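Flavodoxin (Aquifex aeolicus, PDB 2ARK) probably serves as a low-potential electron donor to several redox enzymes, carrying the electrons on a bound FMN cofactor. Local coordinates at residues Lys40-Ala45 with Lys72-Asp77; Glu48-Ala53 with Asp87-Cys92; Trp52-Ala57 with Glu163-Phe168; Met114-Asn117 with Leu121-Gly124. One frame throughout, in Å; residues are numbered along the deposited sequence.

Interaction 1: residues Lys40-Ala45 with Lys72-Asp77; sequences KHVDEA and KRFFDD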
loop_
_atom_site.group_PDB
_atom_site.type_symbol
_atom_site.label_atom_id
_atom_site.label_comp_id
_atom_site.label_asym_id
_atom_site.label_seq_id
_atom_site.Cartn_x
_atom_site.Cartn_y
_atom_site.Cartn_z
ATOM N N LYS A 40 18.835 -19.246 -0.036
ATOM C CA LYS A 40 19.896 -18.429 0.616
ATOM C C LYS A 40 19.369 -17.472 1.673
ATOM O O LYS A 40 18.335 -16.885 1.489
ATOM C CB LYS A 40 20.689 -17.609 -0.411
ATOM C CG LYS A 40 21.127 -18.362 -1.671
ATOM C CD LYS A 40 22.556 -18.842 -1.644
ATOM C CE LYS A 40 22.841 -19.680 -2.928
ATOM N NZ LYS A 40 24.313 -19.889 -3.348
ATOM N N HIS A 41 20.083 -17.326 2.782
ATOM C CA HIS A 41 19.903 -16.177 3.668
ATOM C C HIS A 41 20.450 -14.915 2.920
ATOM O O HIS A 41 21.386 -15.016 2.113
ATOM C CB HIS A 41 20.614 -16.435 5.014
ATOM C CG HIS A 41 20.528 -15.296 5.983
ATOM N ND1 HIS A 41 19.408 -15.047 6.748
ATOM C CD2 HIS A 41 21.424 -14.338 6.317
ATOM C CE1 HIS A 41 19.610 -13.973 7.494
ATOM N NE2 HIS A 41 20.824 -13.520 7.247
ATOM N N VAL A 42 19.852 -13.750 3.168
ATOM C CA VAL A 42 20.314 -12.498 2.563
ATOM C C VAL A 42 21.848 -12.225 2.662
ATOM O O VAL A 42 22.435 -11.725 1.695
ATOM C CB VAL A 42 19.489 -11.267 3.046
ATOM C CG1 VAL A 42 19.678 -11.006 4.509
ATOM C CG2 VAL A 42 19.868 -10.046 2.277
ATOM N N ASP A 43 22.478 -12.550 3.804
ATOM C CA ASP A 43 23.926 -12.348 4.001
ATOM C C ASP A 43 24.754 -13.299 3.136
ATOM O O ASP A 43 25.932 -13.046 2.896
ATOM C CB ASP A 43 24.364 -12.657 5.435
ATOM C CG ASP A 43 23.751 -11.747 6.485
ATOM O OD1 ASP A 43 23.447 -10.554 6.215
ATOM O OD2 ASP A 43 23.603 -12.270 7.616
ATOM N N GLU A 44 24.142 -14.402 2.716
ATOM C CA GLU A 44 24.750 -15.420 1.870
ATOM C C GLU A 44 24.623 -15.063 0.388
ATOM O O GLU A 44 25.476 -15.413 -0.403
ATOM C CB GLU A 44 23.957 -16.708 2.098
ATOM C CG GLU A 44 24.698 -17.989 2.345
ATOM C CD GLU A 44 23.740 -19.232 2.332
ATOM O OE1 GLU A 44 22.548 -19.133 2.791
ATOM O OE2 GLU A 44 24.213 -20.317 1.869
ATOM N N ALA A 45 23.535 -14.387 0.019
ATOM C CA ALA A 45 23.105 -14.210 -1.377
ATOM C C ALA A 45 23.952 -13.257 -2.214
ATOM O O ALA A 45 24.575 -12.331 -1.688
ATOM C CB ALA A 45 21.644 -13.779 -1.428
ATOM N N LYS A 72 16.114 -4.870 2.383
ATOM C CA LYS A 72 16.103 -3.602 1.682
ATOM C C LYS A 72 17.511 -3.222 1.210
ATOM O O LYS A 72 17.687 -2.772 0.064
ATOM C CB LYS A 72 15.493 -2.511 2.599
ATOM C CG LYS A 72 15.239 -1.189 1.920
ATOM C CD LYS A 72 14.019 -1.221 0.957
ATOM C CE LYS A 72 14.191 -0.259 -0.233
ATOM N NZ LYS A 72 14.524 1.104 0.265
ATOM N N ARG A 73 18.524 -3.430 2.053
ATOM C CA ARG A 73 19.901 -3.046 1.684
ATOM C C ARG A 73 20.445 -3.916 0.545
ATOM O O ARG A 73 21.160 -3.436 -0.335
ATOM C CB ARG A 73 20.811 -3.114 2.900
ATOM C CG ARG A 73 22.296 -2.777 2.661
ATOM C CD ARG A 73 23.064 -3.808 3.415
ATOM N NE ARG A 73 23.806 -3.231 4.482
ATOM C CZ ARG A 73 24.302 -3.869 5.539
ATOM N NH1 ARG A 73 24.988 -3.137 6.394
ATOM N NH2 ARG A 73 24.106 -5.180 5.777
ATOM N N PHE A 74 20.083 -5.190 0.555
ATOM C CA PHE A 74 20.464 -6.086 -0.492
ATOM C C PHE A 74 19.922 -5.630 -1.860
ATOM O O PHE A 74 20.649 -5.627 -2.882
ATOM C CB PHE A 74 19.981 -7.507 -0.161
ATOM C CG PHE A 74 20.337 -8.511 -1.210
ATOM C CD1 PHE A 74 21.587 -9.145 -1.186
ATOM C CD2 PHE A 74 19.444 -8.803 -2.235
ATOM C CE1 PHE A 74 21.942 -10.071 -2.178
ATOM C CE2 PHE A 74 19.788 -9.720 -3.223
ATOM C CZ PHE A 74 21.043 -10.355 -3.196
ATOM N N PHE A 75 18.646 -5.267 -1.881
ATOM C CA PHE A 75 18.043 -4.747 -3.082
ATOM C C PHE A 75 18.598 -3.402 -3.491
ATOM O O PHE A 75 18.876 -3.198 -4.653
ATOM C CB PHE A 75 16.507 -4.757 -2.973
ATOM C CG PHE A 75 15.922 -6.099 -3.268
ATOM C CD1 PHE A 75 15.992 -7.116 -2.330
ATOM C CD2 PHE A 75 15.370 -6.371 -4.505
ATOM C CE1 PHE A 75 15.501 -8.389 -2.614
ATOM C CE2 PHE A 75 14.874 -7.637 -4.807
ATOM C CZ PHE A 75 14.936 -8.650 -3.866
ATOM N N ASP A 76 18.782 -2.496 -2.538
ATOM C CA ASP A 76 19.211 -1.144 -2.858
ATOM C C ASP A 76 20.627 -1.179 -3.331
ATOM O O ASP A 76 20.940 -0.525 -4.309
ATOM C CB ASP A 76 19.131 -0.177 -1.653
ATOM C CG ASP A 76 17.703 0.217 -1.288
ATOM O OD1 ASP A 76 16.838 0.211 -2.198
ATOM O OD2 ASP A 76 17.459 0.549 -0.089
ATOM N N ASP A 77 21.477 -1.933 -2.630
ATOM C CA ASP A 77 22.920 -1.777 -2.774
ATOM C C ASP A 77 23.618 -2.879 -3.544
ATOM O O ASP A 77 24.568 -2.603 -4.278
ATOM C CB ASP A 77 23.600 -1.582 -1.410
ATOM C CG ASP A 77 23.289 -0.214 -0.768
ATOM O OD1 ASP A 77 22.590 0.651 -1.377
ATOM O OD2 ASP A 77 23.770 -0.000 0.371
#
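Phe74 reaches out of helix 69-78 into the turn that follows strand 35-41, where it meets Val42 and Ala45. Its ring carbon CG stands opposite the backbone N (chi1 180°), which carries the ring away from the helix toward 42-45. Val42 and Phe74 lie antiparallel alongside each other, so that CG2 of Val42 ends near the root of the phenylalanine, 3.5 Å from Phe74 CB and 3.8 Å from Phe74 CG. The far end of the ring belongs to Ala45. Its carbonyl O lies at the ring edge, close to the plane and 3.5 Å from Phe74 CE1, while Ala45 CB is 3.8 Å from the same CE1 atom. The turn that presents these groups is tied back on itself, as His41 N donates to Glu44 OE1 (3.1 Å), on the anti side and tilted about 24° out of the carboxylate plane, and Glu44 N bonds to His41 O. Ile10 of strand 5-11 touches both Ala45 and Phe74 from the sheet. On other sides of the helix, Lys72 pairs with Asp76 and also bonds Val67 O and Asn63 O of the second subunit. An aromatic side chain from a covering helix, docked at the C-terminal end of an outer parallel strand, fits the three-layer alpha-beta-alpha sandwich of the flavodoxin fold.

Interaction 2: residues Glu48-Ala53 with Asp87-Cys92; sequences EDVLWA and DGKIAC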
loop_
_atom_site.group_PDB
_atom_site.type_symbol
_atom_site.label_atom_id
_atom_site.label_comp_id
_atom_site.label_asym_id
_atom_site.label_seq_id
_atom_site.Cartn_x
_atom_site.Cartn_y
_atom_site.Cartn_z
ATOM N N GLU A 48 24.590 -12.647 -8.484
ATOM C CA GLU A 48 24.617 -13.753 -9.454
ATOM C C GLU A 48 23.498 -14.782 -9.259
ATOM O O GLU A 48 23.019 -15.367 -10.230
ATOM C CB GLU A 48 25.986 -14.465 -9.455
ATOM C CG GLU A 48 27.107 -13.708 -10.180
ATOM C CD GLU A 48 27.702 -12.554 -9.356
ATOM O OE1 GLU A 48 27.856 -12.707 -8.124
ATOM O OE2 GLU A 48 28.029 -11.497 -9.944
ATOM N N ASP A 49 23.092 -14.996 -8.006
ATOM C CA ASP A 49 21.919 -15.813 -7.674
ATOM C C ASP A 49 20.682 -15.293 -8.339
ATOM O O ASP A 49 19.842 -16.083 -8.778
ATOM C CB ASP A 49 21.667 -15.833 -6.164
ATOM C CG ASP A 49 22.710 -16.629 -5.419
ATOM O OD1 ASP A 49 23.155 -17.642 -6.012
ATOM O OD2 ASP A 49 23.094 -16.234 -4.278
ATOM N N VAL A 50 20.576 -13.963 -8.402
ATOM C CA VAL A 50 19.377 -13.291 -8.888
ATOM C C VAL A 50 19.369 -13.361 -10.401
ATOM O O VAL A 50 18.344 -13.681 -11.019
ATOM C CB VAL A 50 19.273 -11.816 -8.327
ATOM C CG1 VAL A 50 18.204 -11.010 -9.047
ATOM C CG2 VAL A 50 19.001 -11.840 -6.809
ATOM N N LEU A 51 20.527 -13.107 -10.991
ATOM C CA LEU A 51 20.741 -13.304 -12.425
ATOM C C LEU A 51 20.439 -14.732 -12.897
ATOM O O LEU A 51 19.945 -14.950 -13.995
ATOM C CB LEU A 51 22.183 -12.947 -12.773
ATOM C CG LEU A 51 22.500 -11.460 -12.757
ATOM C CD1 LEU A 51 24.020 -11.256 -12.711
ATOM C CD2 LEU A 51 21.873 -10.794 -13.992
ATOM N N TRP A 52 20.761 -15.703 -12.057
ATOM C CA TRP A 52 20.479 -17.096 -12.332
ATOM C C TRP A 52 18.973 -17.376 -12.291
ATOM O O TRP A 52 18.478 -18.125 -13.120
ATOM C CB TRP A 52 21.259 -17.943 -11.323
ATOM C CG TRP A 52 20.962 -19.387 -11.331
ATOM C CD1 TRP A 52 21.569 -20.345 -12.105
ATOM C CD2 TRP A 52 19.986 -20.073 -10.518
ATOM N NE1 TRP A 52 21.029 -21.582 -11.819
ATOM C CE2 TRP A 52 20.058 -21.444 -10.852
ATOM C CE3 TRP A 52 19.071 -19.660 -9.527
ATOM C CZ2 TRP A 52 19.239 -22.415 -10.235
ATOM C CZ3 TRP A 52 18.267 -20.623 -8.911
ATOM C CH2 TRP A 52 18.351 -21.980 -9.272
ATOM N N ALA A 53 18.244 -16.748 -11.368
ATOM C CA ALA A 53 16.827 -17.064 -11.101
ATOM C C ALA A 53 15.843 -16.682 -12.208
ATOM O O ALA A 53 15.921 -15.587 -12.778
ATOM C CB ALA A 53 16.382 -16.434 -9.790
ATOM N N ASP A 87 14.512 -6.908 -15.972
ATOM C CA ASP A 87 13.050 -6.880 -16.044
ATOM C C ASP A 87 12.469 -8.216 -16.456
ATOM O O ASP A 87 13.078 -8.941 -17.235
ATOM C CB ASP A 87 12.584 -5.845 -17.057
ATOM C CG ASP A 87 12.989 -4.418 -16.695
ATOM O OD1 ASP A 87 14.199 -4.149 -16.529
ATOM O OD2 ASP A 87 12.085 -3.563 -16.603
ATOM N N GLY A 88 11.284 -8.536 -15.934
ATOM C CA GLY A 88 10.560 -9.727 -16.376
ATOM C C GLY A 88 10.910 -11.016 -15.649
ATOM O O GLY A 88 10.504 -12.096 -16.077
ATOM N N LYS A 89 11.676 -10.919 -14.562
ATOM C CA LYS A 89 11.772 -12.034 -13.630
ATOM C C LYS A 89 10.438 -12.107 -12.941
ATOM O O LYS A 89 9.722 -11.105 -12.896
ATOM C CB LYS A 89 12.919 -11.871 -12.624
ATOM C CG LYS A 89 14.243 -12.277 -13.208
ATOM C CD LYS A 89 15.404 -11.985 -12.288
ATOM C CE LYS A 89 16.667 -11.830 -13.125
ATOM N NZ LYS A 89 16.948 -13.050 -13.916
ATOM N N ILE A 90 10.098 -13.297 -12.446
ATOM C CA ILE A 90 8.841 -13.555 -11.764
ATOM C C ILE A 90 9.154 -13.683 -10.281
ATOM O O ILE A 90 10.110 -14.378 -9.915
ATOM C CB ILE A 90 8.166 -14.840 -12.314
ATOM C CG1 ILE A 90 7.815 -14.641 -13.796
ATOM C CG2 ILE A 90 6.923 -15.193 -11.512
ATOM C CD1 ILE A 90 7.445 -15.884 -14.540
ATOM N N ALA A 91 8.383 -12.985 -9.436
ATOM C CA ALA A 91 8.649 -12.929 -7.992
ATOM C C ALA A 91 7.380 -12.889 -7.154
ATOM O O ALA A 91 6.325 -12.492 -7.634
ATOM C CB ALA A 91 9.533 -11.738 -7.648
ATOM N N CYS A 92 7.508 -13.341 -5.904
ATOM C CA CYS A 92 6.478 -13.255 -4.851
ATOM C C CYS A 92 7.180 -13.020 -3.501
ATOM O O CYS A 92 8.409 -12.903 -3.467
ATOM C CB CYS A 92 5.666 -14.538 -4.816
ATOM S SG CYS A 92 6.693 -16.032 -4.585
#
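Ala53 is the residue at which the chain drops out of helix 47-52, its psi swinging to 137°, and its CA comes within 7.6 Å of the CA of Lys89, just ahead of strand 90-97. Lys89 carries the whole contact from its side. The Lys89 side chain runs nearly extended as far as CE and then bends at its last torsion (chi4 -59°), turning the ammonium between two main-chain carbonyls at the helix end. NZ gives a good bond to Ala53 O, 3.0 Å long and almost in line with the carbonyl (C=O...N 163°), and a weak one to Val50 O at 3.3 Å. Its methylenes lie beside the same carbonyls: CE of Lys89 is 3.3 Å from Val50 O, and Lys89 CD is 4.4 Å from Val50 CG1. Leu56 of the neighbouring strand and Phe120 also touch the lysine, and Arg180 of the third subunit packs on Lys89. Within the helix, Val50 O also accepts a weak bond from Ala53 N, so this carbonyl is shared. A buried lysine thus finds neutral carbonyl acceptors at a helix C-terminus, where the partial negative charge of the helix dipole would probably favour its positive charge.

Interaction 3: residues Trp52-Ala57 with Glu163-Phe168; sequences WADGLA and EWVAIF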
loop_
_atom_site.group_PDB
_atom_site.type_symbol
_atom_site.label_atom_id
_atom_site.label_comp_id
_atom_site.label_asym_id
_atom_site.label_seq_id
_atom_site.Cartn_x
_atom_site.Cartn_y
_atom_site.Cartn_z
ATOM N N TRP A 52 20.761 -15.703 -12.057
ATOM C CA TRP A 52 20.479 -17.096 -12.332
ATOM C C TRP A 52 18.973 -17.376 -12.291
ATOM O O TRP A 52 18.478 -18.125 -13.120
ATOM C CB TRP A 52 21.259 -17.943 -11.323
ATOM C CG TRP A 52 20.962 -19.387 -11.331
ATOM C CD1 TRP A 52 21.569 -20.345 -12.105
ATOM C CD2 TRP A 52 19.986 -20.073 -10.518
ATOM N NE1 TRP A 52 21.029 -21.582 -11.819
ATOM C CE2 TRP A 52 20.058 -21.444 -10.852
ATOM C CE3 TRP A 52 19.071 -19.660 -9.527
ATOM C CZ2 TRP A 52 19.239 -22.415 -10.235
ATOM C CZ3 TRP A 52 18.267 -20.623 -8.911
ATOM C CH2 TRP A 52 18.351 -21.980 -9.272
ATOM N N ALA A 53 18.244 -16.748 -11.368
ATOM C CA ALA A 53 16.827 -17.064 -11.101
ATOM C C ALA A 53 15.843 -16.682 -12.208
ATOM O O ALA A 53 15.921 -15.587 -12.778
ATOM C CB ALA A 53 16.382 -16.434 -9.790
ATOM N N ASP A 54 14.906 -17.579 -12.508
ATOM C CA ASP A 54 13.751 -17.216 -13.339
ATOM C C ASP A 54 12.674 -16.606 -12.465
ATOM O O ASP A 54 12.011 -15.664 -12.869
ATOM C CB ASP A 54 13.193 -18.440 -14.077
ATOM C CG ASP A 54 14.173 -18.992 -15.083
ATOM O OD1 ASP A 54 14.727 -18.168 -15.837
ATOM O OD2 ASP A 54 14.400 -20.227 -15.130
ATOM N N GLY A 55 12.515 -17.183 -11.270
ATOM C CA GLY A 55 11.536 -16.793 -10.286
ATOM C C GLY A 55 12.193 -16.656 -8.930
ATOM O O GLY A 55 13.151 -17.371 -8.629
ATOM N N LEU A 56 11.685 -15.700 -8.142
ATOM C CA LEU A 56 12.173 -15.393 -6.789
ATOM C C LEU A 56 11.048 -15.403 -5.762
ATOM O O LEU A 56 9.987 -14.828 -6.010
ATOM C CB LEU A 56 12.794 -13.991 -6.726
ATOM C CG LEU A 56 14.064 -13.710 -7.506
ATOM C CD1 LEU A 56 13.697 -13.397 -8.988
ATOM C CD2 LEU A 56 14.779 -12.555 -6.843
ATOM N N ALA A 57 11.288 -16.030 -4.608
ATOM C CA ALA A 57 10.455 -15.797 -3.430
ATOM C C ALA A 57 11.311 -15.045 -2.427
ATOM O O ALA A 57 12.424 -15.438 -2.134
ATOM C CB ALA A 57 9.928 -17.117 -2.852
ATOM N N GLU A 163 5.453 -23.274 -10.912
ATOM C CA GLU A 163 4.447 -23.410 -11.957
ATOM C C GLU A 163 4.398 -22.208 -12.900
ATOM O O GLU A 163 4.294 -22.389 -14.094
ATOM C CB GLU A 163 3.093 -23.665 -11.322
ATOM C CG GLU A 163 2.958 -25.081 -10.745
ATOM C CD GLU A 163 1.694 -25.269 -9.872
ATOM O OE1 GLU A 163 1.144 -24.242 -9.386
ATOM O OE2 GLU A 163 1.277 -26.440 -9.657
ATOM N N TRP A 164 4.495 -20.981 -12.378
ATOM C CA TRP A 164 4.507 -19.802 -13.258
ATOM C C TRP A 164 5.808 -19.757 -14.077
ATOM O O TRP A 164 5.800 -19.411 -15.264
ATOM C CB TRP A 164 4.346 -18.487 -12.480
ATOM C CG TRP A 164 2.993 -18.213 -11.850
ATOM C CD1 TRP A 164 2.782 -17.487 -10.741
ATOM C CD2 TRP A 164 1.689 -18.642 -12.301
ATOM N NE1 TRP A 164 1.441 -17.423 -10.445
ATOM C CE2 TRP A 164 0.741 -18.114 -11.385
ATOM C CE3 TRP A 164 1.230 -19.423 -13.375
ATOM C CZ2 TRP A 164 -0.636 -18.341 -11.494
ATOM C CZ3 TRP A 164 -0.151 -19.650 -13.498
ATOM C CH2 TRP A 164 -1.067 -19.100 -12.551
ATOM N N VAL A 165 6.923 -20.104 -13.432
ATOM C CA VAL A 165 8.195 -20.263 -14.152
ATOM C C VAL A 165 8.076 -21.287 -15.276
ATOM O O VAL A 165 8.508 -21.033 -16.382
ATOM C CB VAL A 165 9.350 -20.635 -13.210
ATOM C CG1 VAL A 165 10.566 -21.179 -14.008
ATOM C CG2 VAL A 165 9.729 -19.436 -12.331
ATOM N N ALA A 166 7.455 -22.422 -14.984
ATOM C CA ALA A 166 7.267 -23.524 -15.928
ATOM C C ALA A 166 6.373 -23.151 -17.104
ATOM O O ALA A 166 6.607 -23.593 -18.241
ATOM C CB ALA A 166 6.678 -24.726 -15.202
ATOM N N ILE A 167 5.330 -22.376 -16.820
ATOM C CA ILE A 167 4.361 -21.949 -17.837
ATOM C C ILE A 167 4.959 -20.878 -18.731
ATOM O O ILE A 167 5.020 -21.041 -19.948
ATOM C CB ILE A 167 3.031 -21.457 -17.192
ATOM C CG1 ILE A 167 2.254 -22.653 -16.643
ATOM C CG2 ILE A 167 2.157 -20.693 -18.188
ATOM C CD1 ILE A 167 1.117 -22.255 -15.710
ATOM N N PHE A 168 5.435 -19.810 -18.103
ATOM C CA PHE A 168 5.838 -18.599 -18.789
ATOM C C PHE A 168 7.272 -18.544 -19.279
ATOM O O PHE A 168 7.536 -17.839 -20.243
ATOM C CB PHE A 168 5.521 -17.380 -17.913
ATOM C CG PHE A 168 4.070 -17.279 -17.553
ATOM C CD1 PHE A 168 3.668 -17.289 -16.219
ATOM C CD2 PHE A 168 3.089 -17.226 -18.566
ATOM C CE1 PHE A 168 2.314 -17.213 -15.883
ATOM C CE2 PHE A 168 1.744 -17.159 -18.251
ATOM C CZ PHE A 168 1.348 -17.158 -16.900
#
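Val165 turns CG1 to the side opposite its backbone N (chi1 164°), while Asp54 keeps its carboxylate beside its own N (chi1 -65°). With these torsions the two side chains stand roughly perpendicular, and the fork of the valine faces the start of strand 55-61. The meeting joins the long C-terminal helix 148-168 to a central strand of the flavodoxin fold, in which helices cover both faces of a parallel sheet. One prong, Val165 CG1, rests 3.8 Å from Asp54 CB. The other goes to Gly55, which has no side chain, so the valine reaches the main chain itself and the two CA atoms approach to 6.2 Å. Asp54 meets the valine mainly through CB; its OD2 accepts a hydrogen bond from Lys6 N on the neighbouring strand. Leu56, next along the strand, points away from the helix and touches Leu8 and Lys89, so that consecutive residues serve opposite faces of the sheet. The closest approach to the glycine is made by Val165 CG2, 3.7 Å from Gly55 N and 3.8 Å from Gly55 CA.

Interaction 4: residues Met114-Asn117 with Leu121-Gly124; sequences MLMN and LVFG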
loop_
_atom_site.group_PDB
_atom_site.type_symbol
_atom_site.label_atom_id
_atom_site.label_comp_id
_atom_site.label_asym_id
_atom_site.label_seq_id
_atom_site.Cartn_x
_atom_site.Cartn_y
_atom_site.Cartn_z
HETATM N N MSE A 114 8.929 -3.387 -3.889
HETATM C CA MSE A 114 10.343 -3.378 -4.125
HETATM C C MSE A 114 10.664 -4.219 -5.375
HETATM O O MSE A 114 11.419 -3.791 -6.246
HETATM C CB MSE A 114 10.997 -3.948 -2.878
HETATM C CG MSE A 114 12.441 -3.713 -2.752
HETATM SE SE MSE A 114 13.149 -4.565 -1.110
HETATM C CE MSE A 114 12.568 -6.555 -1.337
ATOM N N LEU A 115 10.060 -5.393 -5.461
ATOM C CA LEU A 115 10.225 -6.271 -6.591
ATOM C C LEU A 115 9.689 -5.651 -7.865
ATOM O O LEU A 115 10.320 -5.777 -8.925
ATOM C CB LEU A 115 9.559 -7.635 -6.342
ATOM C CG LEU A 115 10.168 -8.441 -5.195
ATOM C CD1 LEU A 115 9.168 -9.487 -4.693
ATOM C CD2 LEU A 115 11.491 -9.088 -5.541
HETATM N N MSE A 116 8.540 -4.976 -7.782
HETATM C CA MSE A 116 7.975 -4.341 -8.962
HETATM C C MSE A 116 8.862 -3.264 -9.493
HETATM O O MSE A 116 8.911 -3.016 -10.706
HETATM C CB MSE A 116 6.595 -3.784 -8.699
HETATM C CG MSE A 116 5.574 -4.869 -8.753
HETATM SE SE MSE A 116 3.740 -4.176 -8.618
HETATM C CE MSE A 116 3.773 -3.566 -6.634
ATOM N N ASN A 117 9.587 -2.634 -8.585
ATOM C CA ASN A 117 10.434 -1.532 -8.967
ATOM C C ASN A 117 11.524 -1.997 -9.924
ATOM O O ASN A 117 11.966 -1.234 -10.771
ATOM C CB ASN A 117 11.030 -0.889 -7.721
ATOM C CG ASN A 117 11.494 0.507 -7.960
ATOM O OD1 ASN A 117 12.623 0.725 -8.401
ATOM N ND2 ASN A 117 10.639 1.482 -7.638
ATOM N N LEU A 121 7.586 -9.251 -12.753
ATOM C CA LEU A 121 6.172 -9.621 -12.748
ATOM C C LEU A 121 5.935 -10.294 -11.393
ATOM O O LEU A 121 6.574 -11.324 -11.097
ATOM C CB LEU A 121 5.868 -10.621 -13.865
ATOM C CG LEU A 121 5.694 -10.357 -15.369
ATOM C CD1 LEU A 121 4.291 -9.876 -15.652
ATOM C CD2 LEU A 121 6.734 -9.402 -16.001
ATOM N N VAL A 122 5.051 -9.714 -10.568
ATOM C CA VAL A 122 4.764 -10.235 -9.228
ATOM C C VAL A 122 3.331 -10.745 -9.055
ATOM O O VAL A 122 2.409 -10.377 -9.784
ATOM C CB VAL A 122 5.120 -9.202 -8.126
ATOM C CG1 VAL A 122 6.551 -8.638 -8.356
ATOM C CG2 VAL A 122 4.094 -8.060 -8.099
ATOM N N PHE A 123 3.149 -11.609 -8.074
ATOM C CA PHE A 123 1.873 -12.290 -7.900
ATOM C C PHE A 123 1.710 -12.734 -6.417
ATOM O O PHE A 123 2.689 -12.811 -5.655
ATOM C CB PHE A 123 1.812 -13.522 -8.845
ATOM C CG PHE A 123 2.764 -14.608 -8.450
ATOM C CD1 PHE A 123 4.109 -14.558 -8.829
ATOM C CD2 PHE A 123 2.348 -15.662 -7.641
ATOM C CE1 PHE A 123 5.005 -15.578 -8.436
ATOM C CE2 PHE A 123 3.246 -16.661 -7.243
ATOM C CZ PHE A 123 4.567 -16.599 -7.624
ATOM N N GLY A 124 0.463 -13.017 -6.055
ATOM C CA GLY A 124 0.105 -13.765 -4.848
ATOM C C GLY A 124 -0.715 -14.974 -5.290
ATOM O O GLY A 124 -0.844 -15.235 -6.497
#
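No ring or amide takes part where Val122 meets Leu115 and Met116; the flat groups belong to residues beside this aliphatic junction. Phe123, next along the strand, directs its ring to Trp164 in an edge-to-face meeting and also touches Ile90 and Cys92, and the Asn117 amide hydrogen-bonds through ND2 to Tyr137 OH of the third subunit. The junction closes a beta-alpha-beta crossover of the flavodoxin fold: strand 90-97 leads into helix 104-117, and a short connection returns the chain to strand 121-128, which lies parallel to the first. Val122 projects its two methyls toward the last turn of the helix and divides them between two residues. CG1, set opposite the carbonyl carbon (chi1 -49°), lies 3.8 Å from Leu115 CB; it is also 3.9 Å from Met116 CG. Met116 lies athwart Val122, its stem passing the branched valine before the chain bends at chi3 (-70°). Met116, modelled as selenomethionine, also brings its selenium near Val122 CG2. Beyond CB, the Leu115 side chain also touches Ala91, Phe120 and Phe75, tying the helix to the sheet and to helix 69-78. Beyond the junction lies the third subunit: its own Val122 packs on this one, backbone hydrogen bonds run to it from Val122, and its Leu112 meets Met116. The remaining methyl, Val122 CG2, rests 3.6 Å from Met116 CG and 3.9 Å from Met116 SE.

All four contacts are largely buried and reach the same parallel sheet, but their chemistry differs. Interaction 1 lies farthest from the centre of the chain, at an outer strand, and adds an aromatic ring to aliphatic contacts. Interaction 2 is the polar one, a lysine ammonium held by carbonyls. Interactions 3 and 4 are each built round one valine, against a glycine main chain and Asp54 CB in the first and against Leu115 and selenomethionine Met116 in the second. Interactions 2 and 3 share Trp52 and Ala53, and their strands pair directly through Leu56, Ile90 and Cys92. Lys89 and Ala91 likewise pair with Leu121, linking interactions 2 and 4. Phe75 bridges interactions 1 and 4, Trp164 interactions 3 and 4.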